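Long-range contacts in terminal oxygenase component of carbazole 1,9a-dioxygenase (Sphingomonas, PDB 3GKQ), which probably carries out the angular dihydroxylation of carbazole at C1 and C9a, as the Rieske non-heme iron oxygenase component that receives electrons from a ferredoxin: residues A[19-24]-A[172-177]; A[133-138]-A[154-159]; A[281-286]-A[295-300]. All blocks are in the same frame, centred on the assembly; numbering follows the deposited sequence.

Contact 1 of 3, residues A[19-24]-A[172-177]; sequences APYIDA and ANWRMG
Arg175 and Trp174 donate three hydrogen bonds to backbone carbonyls at the end of helix 19-23. NH1 of Arg175 serves two of them: it lies 3.0 Å from Tyr21 O, in the carbonyl plane and on a lone pair, and 2.8 Å from Ile22 O, where it stands above the carbonyl plane. Both bonds are bent, with N-H...O angles near 140°. Tyr21 O also accepts from Ala24 N, so the helix turn and the arginine share that oxygen. The indole NE1 of Trp174 reaches Ala24 O at 2.9 Å, nearly along the C=O axis and with the oxygen in the ring plane.

The guanidinium is held from behind by Asn173. This residue is the N-cap of helix 174-181: its OD1 accepts from Arg175 N, the capping bond, and from Arg175 NE at 2.8 Å, the two donors coming from opposite faces of the amide plane. One side chain both starts the helix and fixes the rotation of the arginine, whose bend at chi3 (-61°) turns NH1 toward the carbonyls. The contact ties helix 19-23, near the N-terminus, to the start of helix 174-181 in the ring-hydroxylase domain, with the side chains of Trp174 and His294 about 8 Å apart.

Apolar packing fills in beside the bonds. Arg175 CD sits over one face of the Tyr21 ring, 4.2 Å from its centroid, a CH-pi contact, while Arg175 CG lies over the rim of one face of the neighbouring Trp174 indole. Tyr21 OH is bonded to Glu179, and Trp351 of helix 349-353 packs on both Tyr21 and Arg175.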
loop_
_atom_site.group_PDB
_atom_site.type_symbol
_atom_site.label_atom_id
_atom_site.label_comp_id
_atom_site.label_asym_id
_atom_site.label_seq_id
_atom_site.Cartn_x
_atom_site.Cartn_y
_atom_site.Cartn_z
ATOM N N ALA A 19 13.473 -25.648 -10.857
ATOM C CA ALA A 19 12.293 -24.875 -11.224
ATOM C C ALA A 19 11.206 -24.944 -10.143
ATOM O O ALA A 19 10.559 -23.945 -9.848
ATOM C CB ALA A 19 11.742 -25.366 -12.555
ATOM N N PRO A 20 10.985 -26.129 -9.543
ATOM C CA PRO A 20 9.952 -26.227 -8.503
ATOM C C PRO A 20 10.246 -25.299 -7.318
ATOM O O PRO A 20 9.342 -24.691 -6.751
ATOM C CB PRO A 20 9.998 -27.701 -8.107
ATOM C CG PRO A 20 10.420 -28.378 -9.381
ATOM C CD PRO A 20 11.522 -27.460 -9.875
ATOM N N TYR A 21 11.520 -25.207 -6.954
ATOM C CA TYR A 21 11.956 -24.355 -5.853
ATOM C C TYR A 21 11.610 -22.911 -6.193
ATOM O O TYR A 21 11.168 -22.145 -5.336
ATOM C CB TYR A 21 13.468 -24.509 -5.654
ATOM C CG TYR A 21 14.078 -23.654 -4.566
ATOM C CD1 TYR A 21 13.892 -23.963 -3.220
ATOM C CD2 TYR A 21 14.892 -22.567 -4.887
ATOM C CE1 TYR A 21 14.507 -23.218 -2.218
ATOM C CE2 TYR A 21 15.513 -21.812 -3.892
ATOM C CZ TYR A 21 15.321 -22.145 -2.562
ATOM O OH TYR A 21 15.964 -21.427 -1.582
ATOM N N ILE A 22 11.814 -22.543 -7.453
ATOM C CA ILE A 22 11.499 -21.194 -7.907
ATOM C C ILE A 22 10.009 -20.891 -7.734
ATOM O O ILE A 22 9.633 -19.758 -7.426
ATOM C CB ILE A 22 11.888 -21.006 -9.390
ATOM C CG1 ILE A 22 13.416 -20.991 -9.519
ATOM C CG2 ILE A 22 11.293 -19.703 -9.934
ATOM C CD1 ILE A 22 13.916 -20.937 -10.944
ATOM N N ASP A 23 9.165 -21.902 -7.923
ATOM C CA ASP A 23 7.718 -21.720 -7.779
ATOM C C ASP A 23 7.219 -21.808 -6.337
ATOM O O ASP A 23 6.094 -21.391 -6.049
ATOM C CB ASP A 23 6.951 -22.759 -8.608
ATOM C CG ASP A 23 7.123 -22.563 -10.100
ATOM O OD1 ASP A 23 6.987 -21.411 -10.571
ATOM O OD2 ASP A 23 7.382 -23.562 -10.804
ATOM N N ALA A 24 8.048 -22.340 -5.442
ATOM C CA ALA A 24 7.665 -22.526 -4.039
ATOM C C ALA A 24 7.714 -21.274 -3.168
ATOM O O ALA A 24 8.297 -21.283 -2.083
ATOM C CB ALA A 24 8.530 -23.614 -3.416
ATOM N N ALA A 172 10.741 -10.910 4.670
ATOM C CA ALA A 172 11.295 -11.473 3.451
ATOM C C ALA A 172 10.709 -12.855 3.241
ATOM O O ALA A 172 10.212 -13.482 4.182
ATOM C CB ALA A 172 12.821 -11.563 3.546
ATOM N N ASN A 173 10.758 -13.314 1.997
ATOM C CA ASN A 173 10.274 -14.637 1.650
ATOM C C ASN A 173 11.130 -15.646 2.408
ATOM O O ASN A 173 12.319 -15.402 2.649
ATOM C CB ASN A 173 10.404 -14.865 0.145
ATOM C CG ASN A 173 9.923 -16.232 -0.272
ATOM O OD1 ASN A 173 10.713 -17.159 -0.432
ATOM N ND2 ASN A 173 8.609 -16.370 -0.431
ATOM N N TRP A 174 10.533 -16.776 2.777
ATOM C CA TRP A 174 11.243 -17.801 3.530
ATOM C C TRP A 174 12.522 -18.291 2.853
ATOM O O TRP A 174 13.491 -18.631 3.528
ATOM C CB TRP A 174 10.324 -18.999 3.798
ATOM C CG TRP A 174 10.037 -19.826 2.582
ATOM C CD1 TRP A 174 9.127 -19.558 1.596
ATOM C CD2 TRP A 174 10.687 -21.046 2.208
ATOM N NE1 TRP A 174 9.171 -20.537 0.633
ATOM C CE2 TRP A 174 10.120 -21.461 0.982
ATOM C CE3 TRP A 174 11.695 -21.827 2.790
ATOM C CZ2 TRP A 174 10.532 -22.629 0.324
ATOM C CZ3 TRP A 174 12.107 -22.992 2.132
ATOM C CH2 TRP A 174 11.522 -23.377 0.911
ATOM N N ARG A 175 12.535 -18.321 1.524
ATOM C CA ARG A 175 13.716 -18.789 0.805
ATOM C C ARG A 175 14.937 -17.901 1.034
ATOM O O ARG A 175 16.067 -18.382 0.997
ATOM C CB ARG A 175 13.410 -18.918 -0.691
ATOM C CG ARG A 175 12.380 -20.015 -0.992
ATOM C CD ARG A 175 11.895 -19.977 -2.435
ATOM N NE ARG A 175 11.232 -18.714 -2.754
ATOM C CZ ARG A 175 10.792 -18.382 -3.965
ATOM N NH1 ARG A 175 10.937 -19.220 -4.982
ATOM N NH2 ARG A 175 10.223 -17.204 -4.166
ATOM N N MET A 176 14.719 -16.611 1.276
ATOM C CA MET A 176 15.839 -15.716 1.535
ATOM C C MET A 176 16.508 -16.153 2.835
ATOM O O MET A 176 17.723 -16.016 2.997
ATOM C CB MET A 176 15.362 -14.264 1.657
ATOM C CG MET A 176 14.763 -13.699 0.370
ATOM S SD MET A 176 15.861 -13.806 -1.071
ATOM C CE MET A 176 15.257 -15.326 -1.852
ATOM N N GLY A 177 15.702 -16.681 3.753
ATOM C CA GLY A 177 16.219 -17.151 5.024
ATOM C C GLY A 177 17.062 -18.398 4.840
ATOM O O GLY A 177 18.172 -18.487 5.367
#

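Contact 2 of 3, residues A[133-138]-A[154-159]; sequences KGLVFL and PGFLDA
Phe156 is the first residue of 154-159 to meet 133-138, and its ring makes most of the apolar contact. It occupies the second position of a type I turn running from Gly155 to Asp158, which is closed by the backbone bond from Asp158 N to Gly155 O. With CG anti to the backbone N (chi1 -178°), the ring extends from the turn toward the strand. Its CZ lies 3.8 Å from Lys133 CB and 3.9 Å from Leu135 CD1, and its CE2 approaches Phe137 CZ at 4.1 Å, near the plane of the Phe137 ring and at its edge. The lysine chain runs past the phenylalanine in the opposite sense, with Lys133 CG 29° off the normal of the Phe156 ring, an off-centre CH-pi contact. Phe284 and Trp286 meet the same phenylalanine edge-to-face.

At Leu157 the contact is looser: CD2 comes within 4.3 Å of Lys133 CG, and the leucine also touches Glu132 on strand 129-132. Asp158 contributes its backbone rather than its carboxylate. Lys133 bends at chi2 (-58°) and is extended beyond, which carries NZ to 2.6 Å from Asp158 O, tilted from the carbonyl plane. NZ has a second acceptor, the carbonyl of Leu161.

The contact fastens the loop before strand 161-170 onto the small antiparallel sheet formed by strands 31-35, 135-140 and 129-132, away from the iron and cluster sites. Chemically, one lysine does two jobs: its methylenes pack against an aromatic ring, and its ammonium is gripped by main-chain carbonyls, so this polar link is made to the loop's main chain and the positive charge is probably offset by carbonyl dipoles rather than by the Asp158 carboxylate.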
loop_
_atom_site.group_PDB
_atom_site.type_symbol
_atom_site.label_atom_id
_atom_site.label_comp_id
_atom_site.label_asym_id
_atom_site.label_seq_id
_atom_site.Cartn_x
_atom_site.Cartn_y
_atom_site.Cartn_z
ATOM N N LYS A 133 10.486 -30.845 22.058
ATOM C CA LYS A 133 11.543 -29.882 22.329
ATOM C C LYS A 133 11.057 -28.458 22.556
ATOM O O LYS A 133 11.705 -27.505 22.128
ATOM C CB LYS A 133 12.552 -29.900 21.180
ATOM C CG LYS A 133 13.183 -31.257 20.948
ATOM C CD LYS A 133 13.881 -31.745 22.213
ATOM C CE LYS A 133 14.467 -33.134 22.031
ATOM N NZ LYS A 133 15.115 -33.609 23.285
ATOM N N GLY A 134 9.918 -28.321 23.226
ATOM C CA GLY A 134 9.382 -27.004 23.513
ATOM C C GLY A 134 8.758 -26.292 22.326
ATOM O O GLY A 134 8.524 -25.086 22.378
ATOM N N LEU A 135 8.476 -27.033 21.262
ATOM C CA LEU A 135 7.876 -26.442 20.068
ATOM C C LEU A 135 6.606 -27.162 19.642
ATOM O O LEU A 135 6.481 -28.374 19.805
ATOM C CB LEU A 135 8.865 -26.483 18.899
ATOM C CG LEU A 135 10.138 -25.645 18.985
ATOM C CD1 LEU A 135 11.101 -26.080 17.885
ATOM C CD2 LEU A 135 9.791 -24.169 18.857
ATOM N N VAL A 136 5.665 -26.403 19.096
ATOM C CA VAL A 136 4.426 -26.985 18.602
ATOM C C VAL A 136 4.530 -27.044 17.080
ATOM O O VAL A 136 4.609 -26.008 16.417
ATOM C CB VAL A 136 3.194 -26.134 19.004
ATOM C CG1 VAL A 136 3.454 -24.669 18.709
ATOM C CG2 VAL A 136 1.962 -26.597 18.232
ATOM N N PHE A 137 4.557 -28.257 16.535
ATOM C CA PHE A 137 4.641 -28.459 15.092
ATOM C C PHE A 137 3.267 -28.772 14.508
ATOM O O PHE A 137 2.473 -29.495 15.118
ATOM C CB PHE A 137 5.560 -29.633 14.746
ATOM C CG PHE A 137 7.005 -29.403 15.070
ATOM C CD1 PHE A 137 7.471 -29.526 16.377
ATOM C CD2 PHE A 137 7.911 -29.099 14.058
ATOM C CE1 PHE A 137 8.822 -29.354 16.671
ATOM C CE2 PHE A 137 9.264 -28.922 14.340
ATOM C CZ PHE A 137 9.722 -29.051 15.651
ATOM N N LEU A 138 2.993 -28.230 13.326
ATOM C CA LEU A 138 1.735 -28.490 12.643
ATOM C C LEU A 138 2.051 -29.144 11.306
ATOM O O LEU A 138 3.054 -28.811 10.671
ATOM C CB LEU A 138 0.971 -27.195 12.376
ATOM C CG LEU A 138 0.566 -26.295 13.540
ATOM C CD1 LEU A 138 -0.278 -25.146 12.997
ATOM C CD2 LEU A 138 -0.212 -27.094 14.579
ATOM N N PRO A 154 19.011 -34.032 11.770
ATOM C CA PRO A 154 19.428 -35.226 12.509
ATOM C C PRO A 154 19.815 -34.849 13.937
ATOM O O PRO A 154 20.525 -33.862 14.153
ATOM C CB PRO A 154 20.629 -35.722 11.711
ATOM C CG PRO A 154 20.271 -35.339 10.305
ATOM C CD PRO A 154 19.735 -33.930 10.490
ATOM N N GLY A 155 19.321 -35.617 14.904
ATOM C CA GLY A 155 19.652 -35.370 16.297
ATOM C C GLY A 155 18.827 -34.336 17.042
ATOM O O GLY A 155 18.978 -34.183 18.257
ATOM N N PHE A 156 17.955 -33.619 16.340
ATOM C CA PHE A 156 17.147 -32.611 17.013
ATOM C C PHE A 156 16.217 -33.226 18.055
ATOM O O PHE A 156 15.942 -32.617 19.088
ATOM C CB PHE A 156 16.307 -31.818 16.011
ATOM C CG PHE A 156 15.498 -30.726 16.646
ATOM C CD1 PHE A 156 16.124 -29.594 17.161
ATOM C CD2 PHE A 156 14.117 -30.845 16.770
ATOM C CE1 PHE A 156 15.389 -28.600 17.790
ATOM C CE2 PHE A 156 13.374 -29.855 17.399
ATOM C CZ PHE A 156 14.008 -28.731 17.911
ATOM N N LEU A 157 15.735 -34.433 17.784
ATOM C CA LEU A 157 14.821 -35.100 18.701
ATOM C C LEU A 157 15.495 -36.058 19.683
ATOM O O LEU A 157 14.816 -36.843 20.341
ATOM C CB LEU A 157 13.742 -35.849 17.912
ATOM C CG LEU A 157 12.887 -35.007 16.956
ATOM C CD1 LEU A 157 11.953 -35.913 16.174
ATOM C CD2 LEU A 157 12.095 -33.971 17.740
ATOM N N ASP A 158 16.821 -36.001 19.790
ATOM C CA ASP A 158 17.517 -36.883 20.728
ATOM C C ASP A 158 16.987 -36.655 22.141
ATOM O O ASP A 158 16.776 -35.519 22.564
ATOM C CB ASP A 158 19.027 -36.640 20.697
ATOM C CG ASP A 158 19.682 -37.200 19.451
ATOM O OD1 ASP A 158 19.045 -38.031 18.767
ATOM O OD2 ASP A 158 20.836 -36.822 19.158
ATOM N N ALA A 159 16.775 -37.748 22.865
ATOM C CA ALA A 159 16.246 -37.691 24.224
ATOM C C ALA A 159 17.020 -36.784 25.175
ATOM O O ALA A 159 16.421 -36.059 25.969
ATOM C CB ALA A 159 16.174 -39.104 24.803
#

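Contact 3 of 3, residues A[281-286]-A[295-300]; sequences LTQFEW and HLYLQM
Glu285 and Tyr297 meet diagonally across two antiparallel strands, the carboxylate plane nearly perpendicular (89°) to the phenol ring. The carboxylate carbon comes up at the ring edge, in its plane, and Tyr297 OH is modelled 2.4 Å from Glu285 OE2, so short that the exact geometry is doubtful. Tyr297 starts with CG anti to the backbone N (chi1 174°), a course that carries the hydroxyl across to the glutamate. OE2 also receives a weak bond from Gln283 NE2, which has a further partner in Asn331; OE1 is bonded to Tyr287. The Glu285 side chain is about 6 Å from the bound iron(II) ion, and that of Tyr297 about 5 Å from the iron ligand Asp334. Gln299 CG lies over the rim of one face of the Tyr297 ring, and its amide is directed to Gln166, Arg168 and Leu327.

On the other face of the sheet Phe284, Trp286, Leu298 and Met300 project together. Trp286 and Leu298 lie side by side and point the same way, their CB atoms 3.8 Å apart. Met300 instead runs at a slant to the indole: its CG comes within 3.7 Å of Trp286 CZ3, and bends at chi2 and chi3 then lead the thioether away.

The backbone fixes this register. Phe284-Met300 and Trp286-Leu298 are hydrogen-bonded pairs, each with two reciprocal N-H...O bonds, and Glu285-Gln299 between them is a non-hydrogen-bonded pair.

The segment axes run at 167° and 4.8 Å apart as two arms of a hairpin in the large antiparallel sheet of the ring-hydroxylase domain. Strand 270-274 flanks 282-289, strand 161-170 flanks 294-304, and helix 308-328 packs on Leu281 and Gln283.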
loop_
_atom_site.group_PDB
_atom_site.type_symbol
_atom_site.label_atom_id
_atom_site.label_comp_id
_atom_site.label_asym_id
_atom_site.label_seq_id
_atom_site.Cartn_x
_atom_site.Cartn_y
_atom_site.Cartn_z
ATOM N N LEU A 281 27.409 -26.181 22.099
ATOM C CA LEU A 281 26.045 -25.963 21.627
ATOM C C LEU A 281 25.851 -26.279 20.150
ATOM O O LEU A 281 26.808 -26.341 19.382
ATOM C CB LEU A 281 25.642 -24.508 21.875
ATOM C CG LEU A 281 25.701 -24.015 23.321
ATOM C CD1 LEU A 281 25.453 -22.514 23.364
ATOM C CD2 LEU A 281 24.672 -24.762 24.152
ATOM N N THR A 282 24.594 -26.488 19.771
ATOM C CA THR A 282 24.234 -26.765 18.386
ATOM C C THR A 282 23.054 -25.863 18.054
ATOM O O THR A 282 22.082 -25.799 18.808
ATOM C CB THR A 282 23.815 -28.236 18.179
ATOM O OG1 THR A 282 24.935 -29.093 18.427
ATOM C CG2 THR A 282 23.337 -28.456 16.746
ATOM N N GLN A 283 23.138 -25.158 16.934
ATOM C CA GLN A 283 22.059 -24.266 16.547
ATOM C C GLN A 283 21.208 -24.827 15.412
ATOM O O GLN A 283 21.730 -25.360 14.429
ATOM C CB GLN A 283 22.619 -22.902 16.151
ATOM C CG GLN A 283 21.538 -21.860 15.912
ATOM C CD GLN A 283 22.094 -20.457 15.856
ATOM O OE1 GLN A 283 22.971 -20.100 16.639
ATOM N NE2 GLN A 283 21.576 -19.644 14.938
ATOM N N PHE A 284 19.895 -24.700 15.569
ATOM C CA PHE A 284 18.921 -25.170 14.586
ATOM C C PHE A 284 18.058 -23.968 14.198
ATOM O O PHE A 284 17.588 -23.237 15.073
ATOM C CB PHE A 284 18.027 -26.248 15.203
ATOM C CG PHE A 284 18.778 -27.443 15.730
ATOM C CD1 PHE A 284 19.079 -28.519 14.900
ATOM C CD2 PHE A 284 19.159 -27.505 17.068
ATOM C CE1 PHE A 284 19.744 -29.643 15.394
ATOM C CE2 PHE A 284 19.827 -28.623 17.572
ATOM C CZ PHE A 284 20.118 -29.695 16.733
ATOM N N GLU A 285 17.848 -23.759 12.900
ATOM C CA GLU A 285 17.036 -22.630 12.445
ATOM C C GLU A 285 15.956 -23.027 11.446
ATOM O O GLU A 285 16.204 -23.814 10.535
ATOM C CB GLU A 285 17.904 -21.563 11.775
ATOM C CG GLU A 285 19.091 -21.080 12.574
ATOM C CD GLU A 285 19.689 -19.813 11.990
ATOM O OE1 GLU A 285 19.782 -19.710 10.745
ATOM O OE2 GLU A 285 20.066 -18.921 12.776
ATOM N N TRP A 286 14.764 -22.463 11.626
ATOM C CA TRP A 286 13.631 -22.691 10.729
ATOM C C TRP A 286 13.286 -21.346 10.096
ATOM O O TRP A 286 13.486 -20.293 10.704
ATOM C CB TRP A 286 12.404 -23.195 11.499
ATOM C CG TRP A 286 12.330 -24.689 11.683
ATOM C CD1 TRP A 286 11.648 -25.578 10.903
ATOM C CD2 TRP A 286 12.936 -25.460 12.729
ATOM N NE1 TRP A 286 11.785 -26.854 11.400
ATOM C CE2 TRP A 286 12.574 -26.810 12.523
ATOM C CE3 TRP A 286 13.754 -25.140 13.824
ATOM C CZ2 TRP A 286 12.995 -27.842 13.369
ATOM C CZ3 TRP A 286 14.176 -26.164 14.667
ATOM C CH2 TRP A 286 13.793 -27.500 14.433
ATOM N N HIS A 295 8.429 -14.501 6.798
ATOM C CA HIS A 295 8.670 -15.823 7.343
ATOM C C HIS A 295 8.956 -15.711 8.827
ATOM O O HIS A 295 9.352 -14.651 9.328
ATOM C CB HIS A 295 9.810 -16.572 6.620
ATOM C CG HIS A 295 11.176 -15.986 6.813
ATOM N ND1 HIS A 295 11.663 -14.955 6.037
ATOM C CD2 HIS A 295 12.189 -16.344 7.640
ATOM C CE1 HIS A 295 12.919 -14.709 6.368
ATOM N NE2 HIS A 295 13.263 -15.539 7.339
ATOM N N LEU A 296 8.711 -16.803 9.534
ATOM C CA LEU A 296 8.951 -16.862 10.963
ATOM C C LEU A 296 10.357 -17.441 11.118
ATOM O O LEU A 296 10.605 -18.591 10.764
ATOM C CB LEU A 296 7.912 -17.775 11.621
ATOM C CG LEU A 296 7.796 -17.889 13.145
ATOM C CD1 LEU A 296 8.993 -18.630 13.693
ATOM C CD2 LEU A 296 7.668 -16.497 13.762
ATOM N N TYR A 297 11.276 -16.624 11.616
ATOM C CA TYR A 297 12.653 -17.055 11.826
ATOM C C TYR A 297 12.742 -17.623 13.241
ATOM O O TYR A 297 12.695 -16.885 14.223
ATOM C CB TYR A 297 13.594 -15.859 11.638
ATOM C CG TYR A 297 15.049 -16.114 11.972
ATOM C CD1 TYR A 297 15.671 -17.311 11.615
ATOM C CD2 TYR A 297 15.816 -15.136 12.610
ATOM C CE1 TYR A 297 17.022 -17.531 11.879
ATOM C CE2 TYR A 297 17.174 -15.342 12.881
ATOM C CZ TYR A 297 17.768 -16.542 12.510
ATOM O OH TYR A 297 19.108 -16.748 12.749
ATOM N N LEU A 298 12.842 -18.947 13.325
ATOM C CA LEU A 298 12.906 -19.669 14.596
ATOM C C LEU A 298 14.350 -20.091 14.868
ATOM O O LEU A 298 14.946 -20.815 14.071
ATOM C CB LEU A 298 12.026 -20.918 14.512
ATOM C CG LEU A 298 11.170 -21.410 15.686
ATOM C CD1 LEU A 298 11.185 -22.933 15.669
ATOM C CD2 LEU A 298 11.682 -20.897 17.017
ATOM N N GLN A 299 14.901 -19.646 15.992
ATOM C CA GLN A 299 16.278 -19.970 16.366
ATOM C C GLN A 299 16.301 -20.859 17.599
ATOM O O GLN A 299 15.904 -20.423 18.675
ATOM C CB GLN A 299 17.051 -18.695 16.688
ATOM C CG GLN A 299 17.196 -17.726 15.546
ATOM C CD GLN A 299 17.672 -16.370 16.015
ATOM O OE1 GLN A 299 16.918 -15.614 16.632
ATOM N NE2 GLN A 299 18.935 -16.058 15.737
ATOM N N MET A 300 16.770 -22.094 17.447
ATOM C CA MET A 300 16.834 -23.020 18.572
ATOM C C MET A 300 18.280 -23.373 18.901
ATOM O O MET A 300 19.102 -23.574 18.004
ATOM C CB MET A 300 16.083 -24.322 18.262
ATOM C CG MET A 300 14.680 -24.154 17.681
ATOM S SD MET A 300 13.599 -23.128 18.668
ATOM C CE MET A 300 13.307 -24.207 20.085
#

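Overall arrangement
Contact 2 falls within the span of chain between the two segments of contact 1, and contact 3 follows both. Contact 3 lies between the others in space: its centre is 12 Å from that of contact 2 and 18 Å from that of contact 1, whereas contacts 1 and 2 are 24 Å apart and do not touch. His295, on strand 294-304, probably hydrogen-bonds to Ala172 O, 2.8 Å from His295 ND1, joining the sheet to the residues leading into helix 174-181. At the other end, Leu135 and Phe156 pack on Leu298, Met300, Phe284 and Trp286. The hairpin of the catalytic domain's large sheet thus links the N-terminal helix contact to the small sheet of strands 31-35, 135-140 and 129-132.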